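Local coordinates for protein ATP-citrate lyase beta-subunit (Chlorobium limicola, PDB 6HXJ) that probably catalyses the ATP- and CoA-dependent cleavage of citrate to acetyl-CoA and oxaloacetate, as a subunit of ATP-citrate lyase, at residues K11-K15 / A219-F223; A103-V107 / L119-G125; V107-G111 / L175-F179; E182-E188 / D205-D211. All blocks are in the same frame, centred on the assembly; numbering follows the deposited sequence.

Contact 1 of 4, residues K11-K15 / A219-F223; sequences KLFNK and ADWDF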
loop_
_atom_site.group_PDB
_atom_site.type_symbol
_atom_site.label_atom_id
_atom_site.label_comp_id
_atom_site.label_asym_id
_atom_site.label_seq_id
_atom_site.Cartn_x
_atom_site.Cartn_y
_atom_site.Cartn_z
ATOM N N LYS A 11 -60.030 -10.389 25.605
ATOM C CA LYS A 11 -59.517 -9.642 24.468
ATOM C C LYS A 11 -59.464 -10.522 23.214
ATOM O O LYS A 11 -59.877 -10.077 22.143
ATOM C CB LYS A 11 -58.143 -9.041 24.801
ATOM C CG LYS A 11 -57.408 -8.468 23.599
ATOM C CD LYS A 11 -56.313 -7.496 23.989
ATOM C CE LYS A 11 -55.165 -7.549 23.004
ATOM N NZ LYS A 11 -54.448 -6.249 22.926
ATOM N N LEU A 12 -58.988 -11.777 23.361
ATOM C CA LEU A 12 -58.884 -12.733 22.250
ATOM C C LEU A 12 -60.230 -13.204 21.828
ATOM O O LEU A 12 -60.444 -13.477 20.658
ATOM C CB LEU A 12 -58.027 -13.916 22.642
ATOM C CG LEU A 12 -56.677 -13.532 23.216
ATOM C CD1 LEU A 12 -55.723 -14.683 23.130
ATOM C CD2 LEU A 12 -56.089 -12.317 22.490
ATOM N N PHE A 13 -61.148 -13.311 22.771
ATOM C CA PHE A 13 -62.507 -13.684 22.442
ATOM C C PHE A 13 -63.046 -12.606 21.554
ATOM O O PHE A 13 -63.479 -12.899 20.447
ATOM C CB PHE A 13 -63.349 -13.773 23.696
ATOM C CG PHE A 13 -63.137 -15.033 24.468
ATOM C CD1 PHE A 13 -62.227 -15.985 24.034
ATOM C CD2 PHE A 13 -63.855 -15.282 25.623
ATOM C CE1 PHE A 13 -62.025 -17.157 24.756
ATOM C CE2 PHE A 13 -63.669 -16.459 26.335
ATOM C CZ PHE A 13 -62.753 -17.390 25.903
ATOM N N ASN A 14 -62.946 -11.350 22.014
ATOM C CA ASN A 14 -63.354 -10.158 21.301
ATOM C C ASN A 14 -62.806 -10.170 19.893
ATOM O O ASN A 14 -63.560 -10.021 18.939
ATOM C CB ASN A 14 -62.824 -8.962 22.040
ATOM C CG ASN A 14 -63.837 -7.921 22.275
ATOM O OD1 ASN A 14 -64.951 -8.181 22.728
ATOM N ND2 ASN A 14 -63.514 -6.725 21.820
ATOM N N LYS A 15 -61.502 -10.403 19.764
ATOM C CA LYS A 15 -60.808 -10.485 18.489
ATOM C C LYS A 15 -61.492 -11.460 17.509
ATOM O O LYS A 15 -61.677 -11.127 16.343
ATOM C CB LYS A 15 -59.352 -10.891 18.747
ATOM C CG LYS A 15 -58.564 -11.206 17.507
ATOM C CD LYS A 15 -57.088 -11.124 17.787
ATOM C CE LYS A 15 -56.340 -12.012 16.842
ATOM N NZ LYS A 15 -54.877 -11.987 17.104
ATOM N N ALA A 219 -47.753 -10.978 17.838
ATOM C CA ALA A 219 -47.340 -9.629 18.222
ATOM C C ALA A 219 -48.421 -8.895 19.059
ATOM O O ALA A 219 -48.120 -7.897 19.718
ATOM C CB ALA A 219 -47.003 -8.831 16.987
ATOM N N ASP A 220 -49.654 -9.432 19.062
ATOM C CA ASP A 220 -50.772 -8.884 19.819
ATOM C C ASP A 220 -50.855 -9.415 21.261
ATOM O O ASP A 220 -51.744 -8.991 22.006
ATOM C CB ASP A 220 -52.091 -9.101 19.050
ATOM C CG ASP A 220 -52.695 -10.499 19.088
ATOM O OD1 ASP A 220 -51.945 -11.484 18.867
ATOM O OD2 ASP A 220 -53.926 -10.604 19.290
ATOM N N TRP A 221 -49.933 -10.312 21.658
ATOM C CA TRP A 221 -49.895 -10.914 22.988
ATOM C C TRP A 221 -49.222 -10.010 24.001
ATOM O O TRP A 221 -48.134 -10.322 24.505
ATOM C CB TRP A 221 -49.234 -12.302 22.950
ATOM C CG TRP A 221 -50.108 -13.431 22.469
ATOM C CD1 TRP A 221 -51.326 -13.336 21.848
ATOM C CD2 TRP A 221 -49.807 -14.829 22.543
ATOM N NE1 TRP A 221 -51.811 -14.587 21.561
ATOM C CE2 TRP A 221 -50.892 -15.525 21.963
ATOM C CE3 TRP A 221 -48.731 -15.565 23.056
ATOM C CZ2 TRP A 221 -50.920 -16.925 21.872
ATOM C CZ3 TRP A 221 -48.760 -16.949 22.960
ATOM C CH2 TRP A 221 -49.846 -17.614 22.383
ATOM N N ASP A 222 -49.873 -8.896 24.316
ATOM C CA ASP A 222 -49.384 -7.954 25.319
ATOM C C ASP A 222 -49.835 -8.414 26.716
ATOM O O ASP A 222 -50.645 -7.754 27.361
ATOM C CB ASP A 222 -49.796 -6.492 24.994
ATOM C CG ASP A 222 -51.272 -6.190 24.719
ATOM O OD1 ASP A 222 -52.008 -7.108 24.289
ATOM O OD2 ASP A 222 -51.690 -5.028 24.937
ATOM N N PHE A 223 -49.349 -9.591 27.150
ATOM C CA PHE A 223 -49.632 -10.222 28.446
ATOM C C PHE A 223 -48.555 -11.263 28.795
ATOM O O PHE A 223 -47.860 -11.768 27.907
ATOM C CB PHE A 223 -51.033 -10.883 28.487
ATOM C CG PHE A 223 -51.267 -11.992 27.480
ATOM C CD1 PHE A 223 -50.815 -13.288 27.724
ATOM C CD2 PHE A 223 -51.945 -11.745 26.297
ATOM C CE1 PHE A 223 -50.992 -14.298 26.777
ATOM C CE2 PHE A 223 -52.153 -12.768 25.370
ATOM C CZ PHE A 223 -51.685 -14.039 25.621
#

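Contact 2 of 4, residues A103-V107 / L119-G125; sequences AEFYV and LISKHGG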
loop_
_atom_site.group_PDB
_atom_site.type_symbol
_atom_site.label_atom_id
_atom_site.label_comp_id
_atom_site.label_asym_id
_atom_site.label_seq_id
_atom_site.Cartn_x
_atom_site.Cartn_y
_atom_site.Cartn_z
ATOM N N ALA A 103 -80.585 -18.436 30.729
ATOM C CA ALA A 103 -79.994 -19.774 30.729
ATOM C C ALA A 103 -78.451 -19.763 30.669
ATOM O O ALA A 103 -77.851 -18.798 30.189
ATOM C CB ALA A 103 -80.575 -20.600 29.588
ATOM N N GLU A 104 -77.826 -20.848 31.172
ATOM C CA GLU A 104 -76.371 -21.052 31.219
ATOM C C GLU A 104 -75.967 -22.325 30.471
ATOM O O GLU A 104 -76.668 -23.341 30.565
ATOM C CB GLU A 104 -75.886 -21.130 32.670
ATOM C CG GLU A 104 -76.244 -19.908 33.507
ATOM C CD GLU A 104 -75.786 -19.879 34.956
ATOM O OE1 GLU A 104 -75.701 -20.958 35.589
ATOM O OE2 GLU A 104 -75.570 -18.761 35.478
ATOM N N PHE A 105 -74.836 -22.271 29.738
ATOM C CA PHE A 105 -74.337 -23.391 28.961
ATOM C C PHE A 105 -72.843 -23.588 29.218
ATOM O O PHE A 105 -72.147 -22.688 29.712
ATOM C CB PHE A 105 -74.571 -23.159 27.453
ATOM C CG PHE A 105 -75.920 -22.683 26.995
ATOM C CD1 PHE A 105 -77.083 -23.349 27.380
ATOM C CD2 PHE A 105 -76.032 -21.623 26.107
ATOM C CE1 PHE A 105 -78.343 -22.901 26.962
ATOM C CE2 PHE A 105 -77.285 -21.194 25.659
ATOM C CZ PHE A 105 -78.435 -21.838 26.090
ATOM N N TYR A 106 -72.341 -24.765 28.849
ATOM C CA TYR A 106 -70.926 -25.073 28.962
ATOM C C TYR A 106 -70.338 -25.336 27.584
ATOM O O TYR A 106 -70.947 -26.028 26.769
ATOM C CB TYR A 106 -70.713 -26.274 29.902
ATOM C CG TYR A 106 -69.290 -26.778 29.988
ATOM C CD1 TYR A 106 -68.326 -26.079 30.702
ATOM C CD2 TYR A 106 -68.918 -27.983 29.398
ATOM C CE1 TYR A 106 -67.013 -26.542 30.791
ATOM C CE2 TYR A 106 -67.605 -28.454 29.470
ATOM C CZ TYR A 106 -66.655 -27.733 30.175
ATOM O OH TYR A 106 -65.363 -28.199 30.281
ATOM N N VAL A 107 -69.191 -24.705 27.319
ATOM C CA VAL A 107 -68.388 -24.845 26.101
ATOM C C VAL A 107 -66.937 -24.939 26.529
ATOM O O VAL A 107 -66.487 -24.154 27.350
ATOM C CB VAL A 107 -68.521 -23.713 25.039
ATOM C CG1 VAL A 107 -67.541 -23.936 23.895
ATOM C CG2 VAL A 107 -69.941 -23.553 24.515
ATOM N N LEU A 119 -66.358 -29.880 23.772
ATOM C CA LEU A 119 -67.360 -30.422 24.683
ATOM C C LEU A 119 -68.440 -29.362 24.820
ATOM O O LEU A 119 -68.129 -28.182 25.017
ATOM C CB LEU A 119 -66.740 -30.792 26.052
ATOM C CG LEU A 119 -66.097 -32.188 26.162
ATOM C CD1 LEU A 119 -64.808 -32.264 25.412
ATOM C CD2 LEU A 119 -65.815 -32.544 27.594
ATOM N N ILE A 120 -69.705 -29.768 24.650
ATOM C CA ILE A 120 -70.839 -28.856 24.746
ATOM C C ILE A 120 -71.912 -29.384 25.710
ATOM O O ILE A 120 -72.218 -30.570 25.721
ATOM C CB ILE A 120 -71.402 -28.494 23.334
ATOM C CG1 ILE A 120 -72.320 -27.258 23.396
ATOM C CG2 ILE A 120 -72.081 -29.691 22.613
ATOM C CD1 ILE A 120 -72.606 -26.682 22.092
ATOM N N SER A 121 -72.491 -28.496 26.506
ATOM C CA SER A 121 -73.579 -28.879 27.406
ATOM C C SER A 121 -74.624 -27.790 27.492
ATOM O O SER A 121 -74.300 -26.605 27.431
ATOM C CB SER A 121 -73.060 -29.209 28.800
ATOM O OG SER A 121 -74.050 -29.906 29.536
ATOM N N LYS A 122 -75.880 -28.192 27.642
ATOM C CA LYS A 122 -77.002 -27.265 27.810
ATOM C C LYS A 122 -77.121 -26.889 29.292
ATOM O O LYS A 122 -77.710 -25.860 29.615
ATOM C CB LYS A 122 -78.296 -27.913 27.307
ATOM C CG LYS A 122 -79.224 -26.953 26.581
ATOM C CD LYS A 122 -80.449 -27.667 26.016
ATOM C CE LYS A 122 -81.509 -26.687 25.575
ATOM N NZ LYS A 122 -82.836 -27.340 25.431
ATOM N N HIS A 123 -76.556 -27.738 30.173
ATOM C CA HIS A 123 -76.529 -27.575 31.623
ATOM C C HIS A 123 -75.267 -26.872 32.068
ATOM O O HIS A 123 -74.343 -27.505 32.578
ATOM C CB HIS A 123 -76.654 -28.931 32.330
ATOM C CG HIS A 123 -77.980 -29.577 32.128
ATOM N ND1 HIS A 123 -79.135 -29.042 32.671
ATOM C CD2 HIS A 123 -78.294 -30.701 31.446
ATOM C CE1 HIS A 123 -80.110 -29.854 32.301
ATOM N NE2 HIS A 123 -79.650 -30.867 31.563
ATOM N N GLY A 124 -75.244 -25.561 31.905
ATOM C CA GLY A 124 -74.105 -24.744 32.288
ATOM C C GLY A 124 -74.187 -24.196 33.690
ATOM O O GLY A 124 -75.254 -24.170 34.302
ATOM N N GLY A 125 -73.052 -23.750 34.180
ATOM C CA GLY A 125 -72.940 -23.226 35.533
ATOM C C GLY A 125 -72.364 -24.250 36.488
ATOM O O GLY A 125 -71.563 -25.088 36.079
#

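Contact 3 of 4, residues V107-G111 / L175-F179; sequences VSIIG and LILCF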
loop_
_atom_site.group_PDB
_atom_site.type_symbol
_atom_site.label_atom_id
_atom_site.label_comp_id
_atom_site.label_asym_id
_atom_site.label_seq_id
_atom_site.Cartn_x
_atom_site.Cartn_y
_atom_site.Cartn_z
ATOM N N VAL A 107 -69.191 -24.705 27.319
ATOM C CA VAL A 107 -68.388 -24.845 26.101
ATOM C C VAL A 107 -66.937 -24.939 26.529
ATOM O O VAL A 107 -66.487 -24.154 27.350
ATOM C CB VAL A 107 -68.521 -23.713 25.039
ATOM C CG1 VAL A 107 -67.541 -23.936 23.895
ATOM C CG2 VAL A 107 -69.941 -23.553 24.515
ATOM N N SER A 108 -66.205 -25.880 25.968
ATOM C CA SER A 108 -64.780 -26.021 26.182
ATOM C C SER A 108 -64.191 -26.727 25.001
ATOM O O SER A 108 -64.795 -27.655 24.455
ATOM C CB SER A 108 -64.455 -26.781 27.464
ATOM O OG SER A 108 -64.745 -28.164 27.353
ATOM N N ILE A 109 -63.006 -26.279 24.606
ATOM C CA ILE A 109 -62.193 -26.857 23.538
ATOM C C ILE A 109 -60.807 -27.178 24.140
ATOM O O ILE A 109 -60.123 -26.277 24.617
ATOM C CB ILE A 109 -62.206 -26.000 22.239
ATOM C CG1 ILE A 109 -61.339 -26.614 21.155
ATOM C CG2 ILE A 109 -61.867 -24.527 22.459
ATOM C CD1 ILE A 109 -61.920 -26.508 19.768
ATOM N N ILE A 110 -60.510 -28.475 24.272
ATOM C CA ILE A 110 -59.298 -28.977 24.920
ATOM C C ILE A 110 -58.477 -29.720 23.900
ATOM O O ILE A 110 -58.979 -30.670 23.287
ATOM C CB ILE A 110 -59.625 -29.813 26.196
ATOM C CG1 ILE A 110 -60.586 -30.998 25.847
ATOM C CG2 ILE A 110 -60.232 -28.898 27.262
ATOM C CD1 ILE A 110 -61.422 -31.688 26.960
ATOM N N GLY A 111 -57.249 -29.248 23.667
ATOM C CA GLY A 111 -56.355 -29.832 22.680
ATOM C C GLY A 111 -55.878 -31.220 23.046
ATOM O O GLY A 111 -55.836 -31.571 24.230
ATOM N N LEU A 175 -65.021 -19.936 18.451
ATOM C CA LEU A 175 -64.184 -20.508 19.482
ATOM C C LEU A 175 -63.138 -21.380 18.831
ATOM O O LEU A 175 -61.970 -21.284 19.174
ATOM C CB LEU A 175 -65.031 -21.358 20.398
ATOM C CG LEU A 175 -64.376 -21.788 21.722
ATOM C CD1 LEU A 175 -64.190 -20.598 22.661
ATOM C CD2 LEU A 175 -65.219 -22.855 22.417
ATOM N N ILE A 176 -63.550 -22.197 17.859
ATOM C CA ILE A 176 -62.673 -23.091 17.117
ATOM C C ILE A 176 -61.635 -22.303 16.352
ATOM O O ILE A 176 -60.481 -22.727 16.305
ATOM C CB ILE A 176 -63.499 -24.020 16.214
ATOM C CG1 ILE A 176 -64.159 -25.129 17.061
ATOM C CG2 ILE A 176 -62.634 -24.644 15.112
ATOM C CD1 ILE A 176 -65.333 -25.821 16.433
ATOM N N LEU A 177 -62.034 -21.159 15.763
ATOM C CA LEU A 177 -61.135 -20.277 15.020
ATOM C C LEU A 177 -60.139 -19.663 15.999
ATOM O O LEU A 177 -58.947 -19.632 15.713
ATOM C CB LEU A 177 -61.916 -19.173 14.272
ATOM C CG LEU A 177 -62.361 -19.550 12.907
ATOM C CD1 LEU A 177 -63.244 -18.472 12.296
ATOM C CD2 LEU A 177 -61.173 -19.917 12.053
ATOM N N CYS A 178 -60.635 -19.224 17.171
ATOM C CA CYS A 178 -59.857 -18.621 18.230
ATOM C C CYS A 178 -58.842 -19.616 18.704
ATOM O O CYS A 178 -57.691 -19.245 18.847
ATOM C CB CYS A 178 -60.750 -18.136 19.373
ATOM S SG CYS A 178 -59.865 -17.400 20.788
ATOM N N PHE A 179 -59.223 -20.880 18.880
ATOM C CA PHE A 179 -58.324 -21.925 19.355
ATOM C C PHE A 179 -57.242 -22.187 18.334
ATOM O O PHE A 179 -56.052 -22.176 18.675
ATOM C CB PHE A 179 -59.108 -23.204 19.678
ATOM C CG PHE A 179 -58.292 -24.300 20.318
ATOM C CD1 PHE A 179 -57.515 -25.155 19.545
ATOM C CD2 PHE A 179 -58.359 -24.528 21.682
ATOM C CE1 PHE A 179 -56.789 -26.193 20.135
ATOM C CE2 PHE A 179 -57.654 -25.582 22.266
ATOM C CZ PHE A 179 -56.863 -26.402 21.490
#

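Contact 4 of 4, residues E182-E188 / D205-D211; sequences EDAQSIE and DAVMNVD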
loop_
_atom_site.group_PDB
_atom_site.type_symbol
_atom_site.label_atom_id
_atom_site.label_comp_id
_atom_site.label_asym_id
_atom_site.label_seq_id
_atom_site.Cartn_x
_atom_site.Cartn_y
_atom_site.Cartn_z
ATOM N N GLU A 182 -55.020 -18.871 17.914
ATOM C CA GLU A 182 -54.301 -18.325 19.056
ATOM C C GLU A 182 -53.327 -19.310 19.708
ATOM O O GLU A 182 -52.844 -19.037 20.807
ATOM C CB GLU A 182 -55.259 -17.727 20.122
ATOM C CG GLU A 182 -56.009 -16.469 19.709
ATOM C CD GLU A 182 -55.205 -15.292 19.187
ATOM O OE1 GLU A 182 -54.141 -14.969 19.763
ATOM O OE2 GLU A 182 -55.665 -14.674 18.204
ATOM N N ASP A 183 -53.033 -20.440 19.073
ATOM C CA ASP A 183 -52.140 -21.439 19.667
ATOM C C ASP A 183 -52.591 -21.870 21.091
ATOM O O ASP A 183 -51.756 -22.033 21.972
ATOM C CB ASP A 183 -50.656 -20.948 19.666
ATOM C CG ASP A 183 -49.862 -21.335 18.416
ATOM O OD1 ASP A 183 -49.479 -22.547 18.290
ATOM O OD2 ASP A 183 -49.548 -20.427 17.605
ATOM N N ALA A 184 -53.898 -22.025 21.319
ATOM C CA ALA A 184 -54.395 -22.392 22.644
ATOM C C ALA A 184 -54.144 -23.839 22.938
ATOM O O ALA A 184 -54.040 -24.634 22.020
ATOM C CB ALA A 184 -55.885 -22.092 22.767
ATOM N N GLN A 185 -54.071 -24.194 24.213
ATOM C CA GLN A 185 -53.973 -25.563 24.696
ATOM C C GLN A 185 -55.398 -25.972 25.085
ATOM O O GLN A 185 -55.822 -27.107 24.876
ATOM C CB GLN A 185 -53.019 -25.642 25.884
ATOM C CG GLN A 185 -51.577 -25.395 25.446
ATOM C CD GLN A 185 -50.610 -25.048 26.558
ATOM O OE1 GLN A 185 -50.967 -24.552 27.632
ATOM N NE2 GLN A 185 -49.338 -25.248 26.284
ATOM N N SER A 186 -56.164 -25.009 25.590
ATOM C CA SER A 186 -57.542 -25.180 26.029
ATOM C C SER A 186 -58.220 -23.832 26.319
ATOM O O SER A 186 -57.558 -22.864 26.703
ATOM C CB SER A 186 -57.626 -26.076 27.268
ATOM O OG SER A 186 -56.932 -25.517 28.370
ATOM N N ILE A 187 -59.557 -23.794 26.139
ATOM C CA ILE A 187 -60.452 -22.654 26.393
ATOM C C ILE A 187 -61.724 -23.227 27.020
ATOM O O ILE A 187 -62.344 -24.092 26.406
ATOM C CB ILE A 187 -60.782 -21.891 25.079
ATOM C CG1 ILE A 187 -59.503 -21.396 24.331
ATOM C CG2 ILE A 187 -61.775 -20.748 25.357
ATOM C CD1 ILE A 187 -59.665 -21.058 22.841
ATOM N N GLU A 188 -62.104 -22.757 28.222
ATOM C CA GLU A 188 -63.262 -23.244 28.955
ATOM C C GLU A 188 -64.169 -22.076 29.314
ATOM O O GLU A 188 -63.730 -21.125 29.962
ATOM C CB GLU A 188 -62.834 -24.040 30.204
ATOM C CG GLU A 188 -63.930 -24.945 30.741
ATOM C CD GLU A 188 -64.178 -24.920 32.238
ATOM O OE1 GLU A 188 -64.337 -23.813 32.804
ATOM O OE2 GLU A 188 -64.273 -26.016 32.837
ATOM N N ASP A 205 -67.482 -16.799 32.375
ATOM C CA ASP A 205 -66.203 -17.230 32.973
ATOM C C ASP A 205 -65.308 -17.813 31.914
ATOM O O ASP A 205 -65.574 -18.902 31.402
ATOM C CB ASP A 205 -66.387 -18.237 34.128
ATOM C CG ASP A 205 -67.084 -17.702 35.373
ATOM O OD1 ASP A 205 -66.654 -16.637 35.892
ATOM O OD2 ASP A 205 -68.009 -18.384 35.879
ATOM N N ALA A 206 -64.222 -17.100 31.600
ATOM C CA ALA A 206 -63.277 -17.490 30.560
ATOM C C ALA A 206 -61.956 -18.020 31.112
ATOM O O ALA A 206 -61.127 -17.238 31.609
ATOM C CB ALA A 206 -63.021 -16.310 29.636
ATOM N N VAL A 207 -61.755 -19.352 30.993
ATOM C CA VAL A 207 -60.526 -20.049 31.416
ATOM C C VAL A 207 -59.695 -20.406 30.160
ATOM O O VAL A 207 -59.994 -21.385 29.490
ATOM C CB VAL A 207 -60.818 -21.298 32.297
ATOM C CG1 VAL A 207 -59.532 -21.861 32.887
ATOM C CG2 VAL A 207 -61.809 -20.982 33.414
ATOM N N MET A 208 -58.647 -19.640 29.849
ATOM C CA MET A 208 -57.856 -19.895 28.647
ATOM C C MET A 208 -56.400 -20.233 28.916
ATOM O O MET A 208 -55.691 -19.477 29.571
ATOM C CB MET A 208 -57.940 -18.691 27.704
ATOM C CG MET A 208 -57.493 -18.962 26.336
ATOM S SD MET A 208 -57.901 -17.493 25.399
ATOM C CE MET A 208 -57.429 -18.032 23.701
ATOM N N ASN A 209 -55.933 -21.332 28.327
ATOM C CA ASN A 209 -54.514 -21.727 28.360
ATOM C C ASN A 209 -53.934 -21.623 26.958
ATOM O O ASN A 209 -54.490 -22.224 26.032
ATOM C CB ASN A 209 -54.322 -23.136 28.900
ATOM C CG ASN A 209 -54.864 -23.302 30.287
ATOM O OD1 ASN A 209 -54.226 -22.929 31.274
ATOM N ND2 ASN A 209 -56.087 -23.803 30.386
ATOM N N VAL A 210 -52.869 -20.825 26.781
ATOM C CA VAL A 210 -52.246 -20.690 25.455
ATOM C C VAL A 210 -50.835 -21.250 25.473
ATOM O O VAL A 210 -50.198 -21.314 26.518
ATOM C CB VAL A 210 -52.329 -19.277 24.801
ATOM C CG1 VAL A 210 -53.774 -18.925 24.459
ATOM C CG2 VAL A 210 -51.682 -18.197 25.655
ATOM N N ASP A 211 -50.347 -21.690 24.322
ATOM C CA ASP A 211 -48.982 -22.215 24.234
ATOM C C ASP A 211 -47.998 -21.004 24.116
ATOM O O ASP A 211 -47.790 -20.473 23.017
ATOM C CB ASP A 211 -48.884 -23.223 23.075
ATOM C CG ASP A 211 -47.471 -23.656 22.675
ATOM O OD1 ASP A 211 -46.543 -23.564 23.531
ATOM O OD2 ASP A 211 -47.303 -24.135 21.535
#

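Contact 1 of 4, residues K11-K15 / A219-F223
The indole of Trp221 is met across the contact by Leu12, whose CD1 comes to 4.2 Å from NE1, while Phe223 of its own segment lays CZ on one face, 3.6 Å above the plane and displaced toward the rim. His218 also stacks on this ring, and NE1 gives its hydrogen bond to Glu182. Within the ATP-grasp domain, the contact joins the last turn of helix 6-15 to the irregular chain that follows strand 200-210. It illustrates how two lysines one helical turn apart can each take an aspartate of a loop in which acids and aromatics alternate, with a leucine packing beside them. Successive inverse gamma turns centred on Trp221 and Asp222 kink that loop, and Asp220 and Asp222 both come round to the helix. The carboxylate of Asp222 receives Lys11 on the syn side of OD1, 2.9 Å from NZ and 19° out of the plane, with the two side chains crossing at about a right angle. Lys11 leaves the helix with CG opposite the backbone N (chi1 169°) and bends at its third torsion, which carries NZ to that oxygen. Were Lys11 cut back to an alanine, the Asp222 carboxylate would probably lose its positive mate and be freer to turn. Lys15, extended beyond CG, approaches Asp220 from the opposite direction. Its ammonium has a second anionic partner in Glu182. The salt bridge to Asp220 runs from Lys15 NZ to OD2 over 2.8 Å, arriving from above the carboxylate plane, 52° out of it.

Contact 2 of 4, residues A103-V107 / L119-G125
Tyr106 O is gripped from two sources: Ser121 N hydrogen-bonds to it at 2.9 Å, and Ile120 CA makes a weaker CA-H...O contact with it at 3.5 Å. Tyr106, Ile120 and Ser121 belong to the beta hairpin of strands 104-112 and 115-121 in the antiparallel sheet of the ATP-grasp domain. Tyr106 and Ser121 form a hydrogen-bonded pair, the return bond running from Tyr106 N to Ser121 O over 3.0 Å, and Val107 faces Ile120 as the neighbouring non-hydrogen-bonded pair. The hairpin shows how side chains sort themselves by alternation. Tyr106 and Ser121 share one face of the sheet, CB beside CB, whereas Val107 and Ile120 turn to the other, where helix 163-181 covers them. With CG opposite the backbone N (chi1 174°), the Tyr106 ring lies along the hairpin so that CE2 packs 4.2 Å from Leu119 CB, and its hydroxyl is hydrogen-bonded to Ser108. Ser121 OG has its main partner in Ser134.

Beyond Ser121 the chain leaves the strand and folds back over residues 104 to 106. Phe105 and Lys122 run side by side in the same direction, with Lys122 O at the edge of the phenyl ring, in its plane, 3.4 Å from CD1; Phe160 also meets the ring edge-to-face. Lys122 NZ reaches on to Gly159 and Glu161. Gly124 passes so close to the backbone that a CB would run into Phe105 N. Gly124 N donates to Glu104 O at 3.0 Å, from above the carbonyl plane, 57° out of it.

Contact 3 of 4, residues V107-G111 / L175-F179
Ile109 carries this contact, and its branches divide among Leu175, Ile176 and Phe179 of the helix. Its CB stands 4.2 Å from Phe179 CD2. From there CG2 wedges between two side chains, 3.6 Å from Phe179 CD2 and 3.7 Å from Leu175 CD2. CG1, set opposite the backbone N (chi1 179°), is carried over one face of the Phe179 ring, a CH-pi contact 4.0 Å from the centroid and 23° off the ring normal, displaced toward the rim. At the tip, CD1 meets Ile176 CG1 at 3.8 Å, the two chains crossing at about a right angle.

Phe179 then extends past Ile109 to the strand itself, its CZ lying 3.6 Å from Gly111 N. The case is a helix laid on a sheet: helix 163-181 covers strand 104-112 in the ATP-grasp domain, where the axes of the short segments 107-111 and 175-179 come within 9.6 Å and run 30° from parallel. Ser108 and Ile110 point away from the helix. No hydrogen bond joins the two segments, and the strand's backbone polar groups pair with strands 115-121 and 184-195; cohesion here therefore rests on the burial of hydrocarbon and one aromatic face.

Contact 4 of 4, residues E182-E188 / D205-D211
Ile187 and Met208 form the apolar centre, lying side by side and pointing the same way, with Ile187 CG1 3.7 Å from Met208 CG. The extended methionine carries CE on to 3.9 Å from Ile187 CD1, and toward Ala184 CB and Glu182 CB. Leu12 and Phe13 of helix 6-15 and Cys178 and Phe179 of helix 163-181 close over this face.

On the opposite face Ser186 pairs with Asn209. Asn209 ND2 donates to Ser186 OG at 2.8 Å, 23° out of its own amide plane, and Ser186 OG is placed for this by standing between its backbone N and carbonyl carbon (chi1 62°). Two N-H groups share Asn209 O from the same face of its plane, Gln185 N at 2.7 Å and Ser186 N at 3.3 Å.

At the outer edge the Gln185 amide lies nearly parallel to the Asp211 carboxylate, the planes 7° apart, and NE2 passes 3.7 Å from Asp211 CA before bonding an acidic side chain of another protein's chain. Asp211 OD2 also bonds the backbone of that chain. A leucine in place of Gln185 would probably cost that acid its amide donor and weaken the junction between the chains. Gln185 and Ser186 both facing Asn209 make a classic beta bulge, which shifts the register by one residue in the antiparallel hairpin of strands 184-195 and 200-210.

Overall arrangement
All four contacts belong to the ATP-grasp domain, and three of them share its six-stranded antiparallel sheet. Contacts 2 and 3 have Val107 and strand 104-112 in common. Contact 3 lies closest to contact 4, with centres 7 Å apart, and the sheet runs between them through Gly111 N and Gln185 O (2.8 Å) and Ile109 N and Ile187 O (2.9 Å). Contact 1 meets contact 4, centres 12 Å apart, through Glu182, whose OE2 takes Lys15 NZ in a salt bridge (3.0 Å) and whose OE1 probably hydrogen-bonds Trp221 NE1 (3.0 Å). A bound coenzyme A lies about 14 Å from the Asp211 side chain, so contact 4 is not part of its site.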